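Local coordinates for clavulanic acid biosynthesis oligopeptide binding protein 2 (PDB 2WOL) that probably binds oligopeptides as an extracellular solute-binding protein and belongs to the clavulanic acid biosynthetic pathway, at residues 309-314 against 520-525; 323-328 against 416-421; 341-346 against 530-535; 395-398 against 402-405; 408-413 against 420-425. All blocks are in the same frame, centred on the assembly; numbering follows the deposited sequence.

Interaction 1 of 5, residues 309-314 against 520-525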
# COMPACT_ATOMS: atom_id res chain seq x y z
N MET A 309 2.62 -20.26 -4.84
CA MET A 309 3.29 -21.53 -5.13
C MET A 309 4.43 -21.31 -6.13
O MET A 309 4.29 -20.58 -7.11
CB MET A 309 2.29 -22.56 -5.65
CG MET A 309 1.48 -23.18 -4.52
SD MET A 309 0.17 -24.27 -5.10
CE MET A 309 -1.12 -23.10 -5.51
N GLN A 310 5.56 -21.96 -5.84
CA GLN A 310 6.83 -21.66 -6.51
C GLN A 310 7.24 -22.77 -7.48
O GLN A 310 7.68 -23.83 -7.04
CB GLN A 310 7.93 -21.47 -5.46
CG GLN A 310 7.90 -20.14 -4.70
CD GLN A 310 6.56 -19.84 -4.07
OE1 GLN A 310 5.81 -19.02 -4.57
NE2 GLN A 310 6.25 -20.53 -2.97
N PRO A 311 7.09 -22.53 -8.80
CA PRO A 311 7.52 -23.53 -9.79
C PRO A 311 8.98 -23.97 -9.69
O PRO A 311 9.32 -25.07 -10.14
CB PRO A 311 7.25 -22.83 -11.13
CG PRO A 311 6.11 -21.92 -10.82
CD PRO A 311 6.47 -21.37 -9.46
N HIS A 312 9.83 -23.14 -9.10
CA HIS A 312 11.24 -23.49 -8.89
C HIS A 312 11.46 -24.51 -7.77
O HIS A 312 12.58 -24.99 -7.55
CB HIS A 312 12.11 -22.24 -8.69
CG HIS A 312 11.49 -21.17 -7.84
ND1 HIS A 312 10.49 -20.34 -8.29
CD2 HIS A 312 11.76 -20.78 -6.57
CE1 HIS A 312 10.16 -19.49 -7.34
NE2 HIS A 312 10.92 -19.74 -6.28
N ILE A 313 10.38 -24.86 -7.07
CA ILE A 313 10.42 -25.87 -6.01
C ILE A 313 9.54 -27.06 -6.41
O ILE A 313 8.33 -27.01 -6.25
CB ILE A 313 9.93 -25.30 -4.64
CG1 ILE A 313 10.60 -23.95 -4.30
CG2 ILE A 313 10.10 -26.33 -3.52
CD1 ILE A 313 12.13 -23.99 -4.17
N PRO A 314 10.15 -28.12 -6.97
CA PRO A 314 9.36 -29.32 -7.29
C PRO A 314 8.60 -29.83 -6.06
O PRO A 314 9.11 -29.73 -4.95
CB PRO A 314 10.43 -30.33 -7.73
CG PRO A 314 11.52 -29.48 -8.28
CD PRO A 314 11.56 -28.28 -7.37
N HIS A 520 -2.25 -20.07 -14.62
CA HIS A 520 -0.98 -20.58 -14.11
C HIS A 520 -1.11 -21.22 -12.73
O HIS A 520 -0.30 -22.08 -12.37
CB HIS A 520 0.07 -19.47 -14.04
CG HIS A 520 0.70 -19.14 -15.36
ND1 HIS A 520 1.61 -19.96 -15.98
CD2 HIS A 520 0.56 -18.06 -16.16
CE1 HIS A 520 2.00 -19.41 -17.11
NE2 HIS A 520 1.38 -18.26 -17.25
N ALA A 521 -2.11 -20.78 -11.97
CA ALA A 521 -2.42 -21.33 -10.64
C ALA A 521 -1.31 -21.13 -9.59
O ALA A 521 -1.27 -21.82 -8.57
CB ALA A 521 -2.85 -22.81 -10.73
N VAL A 522 -0.42 -20.17 -9.84
CA VAL A 522 0.69 -19.88 -8.92
C VAL A 522 0.27 -19.07 -7.70
O VAL A 522 0.97 -19.07 -6.69
CB VAL A 522 1.88 -19.20 -9.63
CG1 VAL A 522 2.58 -20.18 -10.58
CG2 VAL A 522 1.44 -17.95 -10.39
N LEU A 523 -0.88 -18.39 -7.78
CA LEU A 523 -1.40 -17.62 -6.65
C LEU A 523 -2.78 -18.13 -6.25
O LEU A 523 -3.68 -18.21 -7.08
CB LEU A 523 -1.47 -16.12 -6.99
CG LEU A 523 -0.18 -15.41 -7.41
CD1 LEU A 523 -0.43 -13.94 -7.68
CD2 LEU A 523 0.91 -15.57 -6.35
N LEU A 524 -2.91 -18.47 -4.97
CA LEU A 524 -4.18 -18.88 -4.38
C LEU A 524 -4.73 -17.73 -3.53
O LEU A 524 -4.24 -17.49 -2.43
CB LEU A 524 -4.00 -20.14 -3.53
CG LEU A 524 -5.13 -20.58 -2.58
CD1 LEU A 524 -6.45 -20.82 -3.31
CD2 LEU A 524 -4.71 -21.83 -1.82
N PRO A 525 -5.75 -17.02 -4.06
CA PRO A 525 -6.36 -15.92 -3.33
C PRO A 525 -7.16 -16.45 -2.15
O PRO A 525 -7.87 -17.45 -2.30
CB PRO A 525 -7.30 -15.27 -4.35
CG PRO A 525 -7.09 -15.98 -5.64
CD PRO A 525 -6.39 -17.25 -5.36
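M309 meets the chain at A521 and V522 in two ways, through its backbone N and through the tip of its side chain. The backbone link is a short, nearly straight hydrogen bond from M309 N to V522 O, 2.7 Å long with 167° at the hydrogen. The M309 side chain leaves the backbone with CG opposite the carbonyl carbon (chi1 -78°), continues straight through chi2 and then bends at SD (chi3 -82°). That last turn brings the M309 CE methyl to 3.3 Å from A521 O, while helix 319-327 packs against the methionine through V325. Separately, P311 and V522 meet crosswise, their side chains at about a right angle, with P311 CG 3.9 Å from V522 CG1. V522 CB also lies 3.8 Å from M309 O, so the valine packs against the backbone as well as the proline ring. A521, with positive phi, is the first residue to leave helical geometry after helix 503-520, and the chain then enters strand 523-534, the antiparallel neighbour of strand 303-309. A521 O has a stronger partner than the methyl group, since Q326 NE2 donates to it. The contact thus joins the end of strand 303-309 to the approach to its antiparallel neighbour, with one short backbone bond between the two segments and otherwise mainly apolar packing around it; M309 O is buried there without a polar partner, which probably carries some energetic cost.

Interaction 2 of 5, residues 323-328 against 416-421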
# COMPACT_ATOMS: atom_id res chain seq x y z
N ARG A 323 -2.96 -26.64 -9.26
CA ARG A 323 -4.42 -26.66 -9.32
C ARG A 323 -5.03 -27.56 -8.25
O ARG A 323 -6.08 -27.24 -7.69
CB ARG A 323 -4.91 -27.06 -10.72
CG ARG A 323 -4.60 -25.99 -11.76
CD ARG A 323 -5.04 -26.37 -13.15
NE ARG A 323 -4.75 -25.27 -14.08
CZ ARG A 323 -4.66 -25.40 -15.40
NH1 ARG A 323 -4.85 -26.57 -15.99
NH2 ARG A 323 -4.38 -24.33 -16.13
N ALA A 324 -4.37 -28.68 -7.96
CA ALA A 324 -4.81 -29.56 -6.87
C ALA A 324 -4.89 -28.78 -5.57
O ALA A 324 -5.88 -28.89 -4.84
CB ALA A 324 -3.87 -30.74 -6.73
N VAL A 325 -3.87 -27.98 -5.29
CA VAL A 325 -3.84 -27.16 -4.08
C VAL A 325 -5.00 -26.16 -4.06
O VAL A 325 -5.66 -25.99 -3.04
CB VAL A 325 -2.48 -26.44 -3.92
CG1 VAL A 325 -2.53 -25.43 -2.78
CG2 VAL A 325 -1.37 -27.46 -3.70
N GLN A 326 -5.27 -25.52 -5.20
CA GLN A 326 -6.37 -24.56 -5.29
C GLN A 326 -7.71 -25.24 -4.99
O GLN A 326 -8.49 -24.73 -4.20
CB GLN A 326 -6.40 -23.88 -6.66
CG GLN A 326 -5.08 -23.23 -7.09
CD GLN A 326 -5.08 -21.71 -7.05
OE1 GLN A 326 -6.09 -21.07 -6.75
NE2 GLN A 326 -3.94 -21.13 -7.40
N TYR A 327 -7.96 -26.39 -5.61
CA TYR A 327 -9.22 -27.11 -5.40
C TYR A 327 -9.39 -27.61 -3.97
O TYR A 327 -10.51 -27.66 -3.46
CB TYR A 327 -9.32 -28.30 -6.35
CG TYR A 327 -9.71 -27.96 -7.77
CD1 TYR A 327 -8.87 -28.28 -8.83
CD2 TYR A 327 -10.94 -27.35 -8.05
CE1 TYR A 327 -9.22 -27.98 -10.14
CE2 TYR A 327 -11.30 -27.05 -9.36
CZ TYR A 327 -10.43 -27.37 -10.40
OH TYR A 327 -10.78 -27.07 -11.71
N ALA A 328 -8.28 -28.01 -3.33
CA ALA A 328 -8.33 -28.59 -1.99
C ALA A 328 -8.27 -27.57 -0.86
O ALA A 328 -8.26 -27.93 0.32
CB ALA A 328 -7.23 -29.64 -1.82
N VAL A 416 -6.22 -34.70 0.83
CA VAL A 416 -5.92 -35.34 -0.45
C VAL A 416 -4.48 -35.89 -0.49
O VAL A 416 -3.91 -36.12 -1.56
CB VAL A 416 -6.21 -34.41 -1.66
CG1 VAL A 416 -7.70 -34.09 -1.74
CG2 VAL A 416 -5.38 -33.12 -1.58
N GLY A 417 -3.90 -36.08 0.69
CA GLY A 417 -2.58 -36.71 0.80
C GLY A 417 -1.40 -35.79 0.55
O GLY A 417 -0.27 -36.25 0.39
N ILE A 418 -1.65 -34.48 0.51
CA ILE A 418 -0.56 -33.51 0.44
C ILE A 418 -0.15 -33.20 1.87
O ILE A 418 -0.89 -32.54 2.61
CB ILE A 418 -0.95 -32.24 -0.34
CG1 ILE A 418 -1.38 -32.60 -1.77
CG2 ILE A 418 0.22 -31.26 -0.36
CD1 ILE A 418 -2.05 -31.47 -2.55
N GLU A 419 1.02 -33.71 2.25
CA GLU A 419 1.51 -33.63 3.62
C GLU A 419 2.50 -32.48 3.75
O GLU A 419 3.63 -32.56 3.25
CB GLU A 419 2.20 -34.94 4.03
CG GLU A 419 1.33 -36.18 3.94
CD GLU A 419 2.12 -37.46 4.19
OE1 GLU A 419 3.13 -37.40 4.92
OE2 GLU A 419 1.72 -38.51 3.66
N LEU A 420 2.07 -31.42 4.42
CA LEU A 420 2.91 -30.24 4.57
C LEU A 420 3.49 -30.14 5.97
O LEU A 420 2.84 -30.47 6.96
CB LEU A 420 2.12 -28.97 4.28
CG LEU A 420 1.45 -28.77 2.93
CD1 LEU A 420 0.88 -27.36 2.87
CD2 LEU A 420 2.42 -28.99 1.79
N THR A 421 4.73 -29.66 6.03
CA THR A 421 5.30 -29.18 7.28
C THR A 421 5.50 -27.68 7.14
O THR A 421 5.54 -27.15 6.02
CB THR A 421 6.61 -29.90 7.64
OG1 THR A 421 7.52 -29.80 6.54
CG2 THR A 421 6.35 -31.38 7.93
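This is a small, buried, wholly apolar contact in which the last turn of helix 319-327 packs against the turn that leads from helix 401-414 into strand 418-425. Residues 416-421 and helix 401-414 belong to a beta-alpha-beta unit whose first strand is 391-398, and helix 319-327 packs on it from outside the unit. The turn is a Schellman motif, with G417 as the C-prime residue at positive phi; I418 N closes back on L413 O and G417 N on A414 O. By reversing the chain here, the motif puts V416 and I418 on the flank facing the other helix. A328 directs its methyl group toward V416, and A328 CB meets V416 CG2 at 3.9 Å. With chi1 at -64° placing V416 CG1 anti to the carbonyl carbon, CG2 falls between the backbone N and that carbon and makes the touch. I418 and A328 also both pack on L413 of helix 401-414, and R415 NH2 donates a hydrogen bond to A328 O. The second touch is looser: I418 is extended at chi2 (169°), and I418 CD1 at its tip approaches V325 CG2 to 4.2 Å.

Interaction 3 of 5, residues 341-346 against 530-535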
# COMPACT_ATOMS: atom_id res chain seq x y z
N PRO A 341 -15.41 -16.59 11.97
CA PRO A 341 -16.46 -16.44 10.97
C PRO A 341 -16.96 -15.02 10.66
O PRO A 341 -17.58 -14.82 9.61
CB PRO A 341 -17.61 -17.27 11.55
CG PRO A 341 -17.42 -17.19 13.01
CD PRO A 341 -15.93 -17.13 13.24
N VAL A 342 -16.69 -14.05 11.54
CA VAL A 342 -17.28 -12.70 11.36
C VAL A 342 -16.31 -11.55 11.08
O VAL A 342 -16.72 -10.48 10.62
CB VAL A 342 -18.28 -12.32 12.52
CG1 VAL A 342 -19.43 -13.31 12.59
CG2 VAL A 342 -17.57 -12.20 13.86
N ASN A 343 -15.02 -11.75 11.36
CA ASN A 343 -14.01 -10.71 11.14
C ASN A 343 -12.79 -11.19 10.36
O ASN A 343 -11.65 -10.86 10.69
CB ASN A 343 -13.59 -10.08 12.48
CG ASN A 343 -14.66 -9.16 13.06
OD1 ASN A 343 -15.17 -9.41 14.16
ND2 ASN A 343 -15.00 -8.11 12.33
N GLY A 344 -13.04 -11.97 9.31
CA GLY A 344 -11.95 -12.55 8.52
C GLY A 344 -11.84 -11.98 7.12
O GLY A 344 -11.46 -12.69 6.19
N GLY A 345 -12.20 -10.71 6.96
CA GLY A 345 -12.11 -10.06 5.66
C GLY A 345 -13.18 -10.55 4.70
O GLY A 345 -14.23 -11.05 5.11
N ASP A 346 -12.89 -10.40 3.41
CA ASP A 346 -13.85 -10.69 2.37
C ASP A 346 -13.32 -11.79 1.46
O ASP A 346 -12.30 -11.61 0.80
CB ASP A 346 -14.10 -9.43 1.55
CG ASP A 346 -15.51 -9.34 1.06
OD1 ASP A 346 -15.85 -10.02 0.06
OD2 ASP A 346 -16.29 -8.59 1.69
N LYS A 530 -10.00 -6.77 5.64
CA LYS A 530 -10.81 -5.69 6.19
C LYS A 530 -10.25 -5.34 7.56
O LYS A 530 -9.46 -6.09 8.14
CB LYS A 530 -12.28 -6.11 6.29
CG LYS A 530 -12.97 -6.19 4.93
CD LYS A 530 -14.40 -6.70 5.02
CE LYS A 530 -15.33 -5.67 5.64
NZ LYS A 530 -16.75 -6.12 5.58
N THR A 531 -10.64 -4.18 8.07
CA THR A 531 -10.12 -3.71 9.34
C THR A 531 -11.21 -2.96 10.09
O THR A 531 -12.20 -2.55 9.49
CB THR A 531 -8.87 -2.82 9.14
OG1 THR A 531 -8.16 -2.69 10.37
CG2 THR A 531 -9.25 -1.44 8.61
N LEU A 532 -11.02 -2.78 11.40
CA LEU A 532 -11.95 -2.01 12.20
C LEU A 532 -11.27 -0.75 12.73
O LEU A 532 -10.36 -0.85 13.55
CB LEU A 532 -12.49 -2.84 13.37
CG LEU A 532 -13.48 -3.96 13.04
CD1 LEU A 532 -13.65 -4.89 14.21
CD2 LEU A 532 -14.82 -3.40 12.62
N HIS A 533 -11.70 0.41 12.24
CA HIS A 533 -11.19 1.68 12.75
C HIS A 533 -12.19 2.29 13.72
O HIS A 533 -13.39 2.25 13.47
CB HIS A 533 -10.97 2.69 11.62
CG HIS A 533 -9.97 2.27 10.59
ND1 HIS A 533 -8.71 1.80 10.91
CD2 HIS A 533 -10.03 2.30 9.24
CE1 HIS A 533 -8.05 1.54 9.79
NE2 HIS A 533 -8.83 1.83 8.77
N PHE A 534 -11.68 2.87 14.81
CA PHE A 534 -12.50 3.55 15.81
C PHE A 534 -12.28 5.06 15.71
O PHE A 534 -11.14 5.53 15.69
CB PHE A 534 -12.16 3.05 17.22
CG PHE A 534 -13.10 3.55 18.29
CD1 PHE A 534 -14.25 2.84 18.61
CD2 PHE A 534 -12.82 4.73 18.99
CE1 PHE A 534 -15.13 3.29 19.59
CE2 PHE A 534 -13.70 5.19 19.99
CZ PHE A 534 -14.85 4.46 20.28
N ARG A 535 -13.36 5.82 15.64
CA ARG A 535 -13.28 7.28 15.55
C ARG A 535 -14.00 7.92 16.73
O ARG A 535 -15.19 7.66 16.96
CB ARG A 535 -13.89 7.80 14.24
CG ARG A 535 -15.19 7.11 13.85
CD ARG A 535 -15.95 7.81 12.72
NE ARG A 535 -16.78 6.80 12.06
CZ ARG A 535 -17.98 6.41 12.48
NH1 ARG A 535 -18.55 6.99 13.54
NH2 ARG A 535 -18.61 5.45 11.83
O HOH W 1 -16.64 -9.28 4.48
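K530 lays the aliphatic part of its side chain over the backbone of G345. K530 CB and G345 CA are 4.0 Å apart, and K530 CD is 4.1 Å from G345 C, so three successive methylenes, CB, CG and CD, follow the glycine. The backbones are close here too, with G345, at positive phi, bringing its CA to 3.9 Å from K530 N. The lysine runs straight to CD, then bends at chi3 (71°), and its amine turns toward a water. This water donates to G345 O at 3.1 Å and to D346 OD2 at 2.9 Å; its bond from K530 NZ is long and weak at 3.3 Å. The charges themselves do not touch, D346 OD2 lying 4.6 Å from K530 NZ, so the attraction between them is probably modest and partly relayed by the water. Further along, N343 and L532 meet crosswise at about a right angle, with N343 ND2 4.0 Å from L532 CD1. Both residues also pack on Q283 of helix 280-288, and W17 also touches L532. The carboxylate of D346 is positioned chiefly from outside, through a salt bridge from R300 to its OD1. The backbone pairing of D346 with H528 belongs to the short antiparallel strand 346-347 beside strand 523-534 in the larger mixed sheet. The 530-535 part, running on beside residues 295-299, is consistent with one of the connections between lobes in solute-binding proteins of this type.

Interaction 4 of 5, residues 395-398 against 402-405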
# COMPACT_ATOMS: atom_id res chain seq x y z
N ILE A 395 5.54 -25.38 3.62
CA ILE A 395 4.96 -24.05 3.51
C ILE A 395 5.72 -23.06 4.39
O ILE A 395 5.95 -23.32 5.58
CB ILE A 395 3.42 -24.05 3.83
CG1 ILE A 395 2.82 -22.65 3.61
CG2 ILE A 395 3.12 -24.62 5.23
CD1 ILE A 395 1.30 -22.65 3.47
N GLY A 396 6.12 -21.94 3.80
CA GLY A 396 6.81 -20.88 4.53
C GLY A 396 5.84 -19.85 5.07
O GLY A 396 4.87 -19.49 4.40
N THR A 397 6.11 -19.37 6.28
CA THR A 397 5.21 -18.43 6.95
C THR A 397 5.92 -17.62 8.04
O THR A 397 7.11 -17.83 8.30
CB THR A 397 3.97 -19.16 7.53
OG1 THR A 397 2.99 -18.20 7.93
CG2 THR A 397 4.35 -20.02 8.73
N GLN A 398 5.19 -16.68 8.63
CA GLN A 398 5.61 -15.93 9.82
C GLN A 398 4.94 -16.54 11.04
O GLN A 398 3.90 -17.19 10.91
CB GLN A 398 5.13 -14.48 9.76
CG GLN A 398 5.74 -13.58 8.70
CD GLN A 398 5.17 -12.17 8.77
OE1 GLN A 398 4.09 -11.94 9.32
NE2 GLN A 398 5.89 -11.21 8.20
N PHE A 402 -0.19 -15.36 10.28
CA PHE A 402 0.28 -16.08 9.10
C PHE A 402 0.44 -17.57 9.39
O PHE A 402 0.19 -18.40 8.52
CB PHE A 402 1.62 -15.50 8.62
CG PHE A 402 1.49 -14.27 7.75
CD1 PHE A 402 0.38 -13.42 7.85
CD2 PHE A 402 2.50 -13.94 6.86
CE1 PHE A 402 0.28 -12.28 7.06
CE2 PHE A 402 2.41 -12.80 6.07
CZ PHE A 402 1.30 -11.97 6.17
N ARG A 403 0.86 -17.89 10.62
CA ARG A 403 1.03 -19.28 11.05
C ARG A 403 -0.31 -20.01 11.14
O ARG A 403 -0.43 -21.16 10.71
CB ARG A 403 1.79 -19.36 12.38
CG ARG A 403 1.94 -20.78 12.96
CD ARG A 403 2.64 -21.72 11.99
NE ARG A 403 2.48 -23.13 12.35
CZ ARG A 403 3.43 -23.88 12.90
NH1 ARG A 403 4.63 -23.38 13.16
NH2 ARG A 403 3.17 -25.15 13.18
N LEU A 404 -1.32 -19.32 11.68
CA LEU A 404 -2.67 -19.88 11.73
C LEU A 404 -3.19 -20.22 10.33
O LEU A 404 -3.79 -21.27 10.12
CB LEU A 404 -3.65 -18.92 12.43
CG LEU A 404 -3.41 -18.58 13.90
CD1 LEU A 404 -4.46 -17.59 14.38
CD2 LEU A 404 -3.40 -19.83 14.78
N VAL A 405 -2.93 -19.32 9.38
CA VAL A 405 -3.29 -19.56 7.98
C VAL A 405 -2.52 -20.76 7.42
O VAL A 405 -3.11 -21.64 6.78
CB VAL A 405 -3.10 -18.29 7.12
CG1 VAL A 405 -3.22 -18.60 5.63
CG2 VAL A 405 -4.11 -17.22 7.52
O HOH W 2 1.81 -13.41 11.21
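T397 is pressed against the first turn of helix 401-414 at its densest point: T397 OG1 lies 3.1 Å from F402 CB and 2.9 Å from F402 O. Its hydroxyl is trans to its own backbone N (chi1 -168°), which turns it into the helix. Beside it Q398 runs along F402 in the same direction, extended beyond CG, so that its amide end lies over the rim of one face of the ring. Q398 OE1 stands 3.5 Å from F402 CD2, above the plane, and the amide is tilted only 23° from the ring, while Q398 CB rests 3.8 Å from F402 CB. Strand 391-398 and helix 401-414 are the first two elements of a beta-alpha-beta crossover, and this contact closes the tight turn between them. F402 also meets the ring of H305, and Q398 touches Y430 and F431 of helix 430-434. R403 packs closely only at its base, with R403 CB 3.4 Å from Q398 O. Beyond CB the packing thins: the side chain crosses T397 at about a right angle, R403 CD 4.1 Å from T397 CG2, and bends at chi2 (58°) before its guanidinium leaves for salt bridges with D407 and E424. A water bridges the two segments at the helix start, taking the hydrogen of F402 N at 2.9 Å and donating to Q398 OE1 at 3.3 Å.

Interaction 5 of 5, residues 408-413 against 420-425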
# COMPACT_ATOMS: atom_id res chain seq x y z
N ALA A 408 -4.01 -23.96 8.57
CA ALA A 408 -5.24 -24.22 7.82
C ALA A 408 -4.95 -24.76 6.42
O ALA A 408 -5.72 -25.56 5.88
CB ALA A 408 -6.10 -22.97 7.76
N VAL A 409 -3.83 -24.35 5.83
CA VAL A 409 -3.40 -24.91 4.55
C VAL A 409 -3.00 -26.38 4.74
O VAL A 409 -3.39 -27.25 3.97
CB VAL A 409 -2.25 -24.11 3.88
CG1 VAL A 409 -1.86 -24.74 2.54
CG2 VAL A 409 -2.65 -22.65 3.66
N VAL A 410 -2.22 -26.64 5.79
CA VAL A 410 -1.81 -28.00 6.15
C VAL A 410 -3.03 -28.91 6.30
O VAL A 410 -3.10 -29.99 5.70
CB VAL A 410 -0.96 -28.02 7.45
CG1 VAL A 410 -0.67 -29.45 7.91
CG2 VAL A 410 0.34 -27.25 7.26
N GLU A 411 -4.00 -28.46 7.09
CA GLU A 411 -5.22 -29.21 7.35
C GLU A 411 -6.04 -29.45 6.07
O GLU A 411 -6.53 -30.56 5.84
CB GLU A 411 -6.06 -28.50 8.41
CG GLU A 411 -7.28 -29.28 8.89
CD GLU A 411 -8.01 -28.60 10.05
OE1 GLU A 411 -7.39 -27.79 10.78
OE2 GLU A 411 -9.21 -28.88 10.22
N SER A 412 -6.18 -28.41 5.25
CA SER A 412 -6.92 -28.49 3.99
C SER A 412 -6.32 -29.55 3.08
O SER A 412 -7.02 -30.42 2.58
CB SER A 412 -6.89 -27.15 3.25
OG SER A 412 -7.57 -26.13 3.96
N LEU A 413 -5.01 -29.47 2.88
CA LEU A 413 -4.33 -30.28 1.88
C LEU A 413 -4.11 -31.72 2.31
O LEU A 413 -3.98 -32.61 1.47
CB LEU A 413 -3.01 -29.62 1.47
CG LEU A 413 -3.08 -28.19 0.91
CD1 LEU A 413 -1.74 -27.77 0.33
CD2 LEU A 413 -4.19 -28.04 -0.13
N LEU A 420 2.07 -31.42 4.42
CA LEU A 420 2.91 -30.24 4.57
C LEU A 420 3.49 -30.14 5.97
O LEU A 420 2.84 -30.47 6.96
CB LEU A 420 2.12 -28.97 4.28
CG LEU A 420 1.45 -28.77 2.93
CD1 LEU A 420 0.88 -27.36 2.87
CD2 LEU A 420 2.42 -28.99 1.79
N THR A 421 4.73 -29.66 6.03
CA THR A 421 5.30 -29.18 7.28
C THR A 421 5.50 -27.68 7.14
O THR A 421 5.54 -27.15 6.02
CB THR A 421 6.61 -29.90 7.64
OG1 THR A 421 7.52 -29.80 6.54
CG2 THR A 421 6.35 -31.38 7.93
N VAL A 422 5.62 -27.00 8.27
CA VAL A 422 5.63 -25.55 8.31
C VAL A 422 7.03 -25.04 8.67
O VAL A 422 7.63 -25.48 9.65
CB VAL A 422 4.60 -25.01 9.33
CG1 VAL A 422 4.58 -23.50 9.34
CG2 VAL A 422 3.20 -25.57 9.03
N LYS A 423 7.54 -24.11 7.85
CA LYS A 423 8.81 -23.44 8.14
C LYS A 423 8.54 -21.98 8.46
O LYS A 423 8.09 -21.22 7.61
CB LYS A 423 9.77 -23.57 6.95
CG LYS A 423 11.07 -22.77 7.08
CD LYS A 423 11.96 -23.27 8.21
CE LYS A 423 13.17 -22.36 8.40
NZ LYS A 423 14.07 -22.87 9.47
N GLU A 424 8.79 -21.61 9.71
CA GLU A 424 8.62 -20.22 10.14
C GLU A 424 9.88 -19.41 9.86
O GLU A 424 11.00 -19.88 10.09
CB GLU A 424 8.25 -20.14 11.62
CG GLU A 424 6.82 -20.56 11.90
CD GLU A 424 6.45 -20.46 13.36
OE1 GLU A 424 7.35 -20.39 14.22
OE2 GLU A 424 5.23 -20.44 13.66
N LEU A 425 9.68 -18.20 9.36
CA LEU A 425 10.78 -17.28 9.08
C LEU A 425 10.64 -16.04 9.94
O LEU A 425 9.53 -15.68 10.35
CB LEU A 425 10.80 -16.91 7.59
CG LEU A 425 10.91 -18.04 6.56
CD1 LEU A 425 10.67 -17.52 5.15
CD2 LEU A 425 12.26 -18.76 6.67
O HOH W 3 -0.81 -31.34 5.00
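L420 sends its tip into the shallow groove between V409 and L413, two residues one turn apart on the helix. One methyl does the filling: L420 CD1 lies 3.8 Å from V409 CG1 and 3.7 Å from L413 CD1. Both partners lie on the helix side of the methyl, which rests in the fork between them. Both walls are crossed at a slant. The leucine reaches that depth because CG is opposite the carbonyl carbon and chi2 is close to straight (-174°). V410 supplies the reciprocal bump, and its CG2 settles over the hollow between the alternate strand residues L420 and V422, 3.9 Å from L420 CB and 3.8 Å from V422 CG2. V410 and L420 lie alongside, pointing opposite ways, and the other valine branch, V410 CG1, rides over the strand backbone at 3.8 Å from L420 O. Helix 401-414 and strand 418-425 are the last two elements of a beta-alpha-beta crossover, strand 391-398 being the first and the parallel neighbour of the last. Locally helix and strand run almost exactly antiparallel, 171° between their directions, with axes 8.4 Å apart. At the L420 end, where the backbones are nearest, a water bridges them, donating to V410 O at 2.7 Å and accepting from L420 N. On the far side of the helix S412 OG folds back on A408 O, reaching it from the face opposite to S412 N, so this carbonyl receives two bonds; the same hydroxyl also bonds to D330 N. Helix 331-337 covers A408 and V409, while strand 391-398 supports L420 through A393.

How the interactions relate
All five contacts reach the same mixed sheet. Interactions 4 and 5 come in series along the chain, their centres about 7 Å apart, and pack the first turn and the later half of helix 401-414 on strands 391-398 and 418-425. Interaction 2, about 10 Å from interaction 5 between centres, shares L420 and T421 with it and adds helix 319-327. Interaction 1 has its centre about 12 Å from that of interaction 2, and M309 SD packs on V325. Interaction 3 stands apart, its centre about 28 Å from that of interaction 1; the two cross along the chain. Strand 523-534, from late in the chain, pairs with strands 303-309 and 346-347 from its middle and runs on toward the probable interlobe connection.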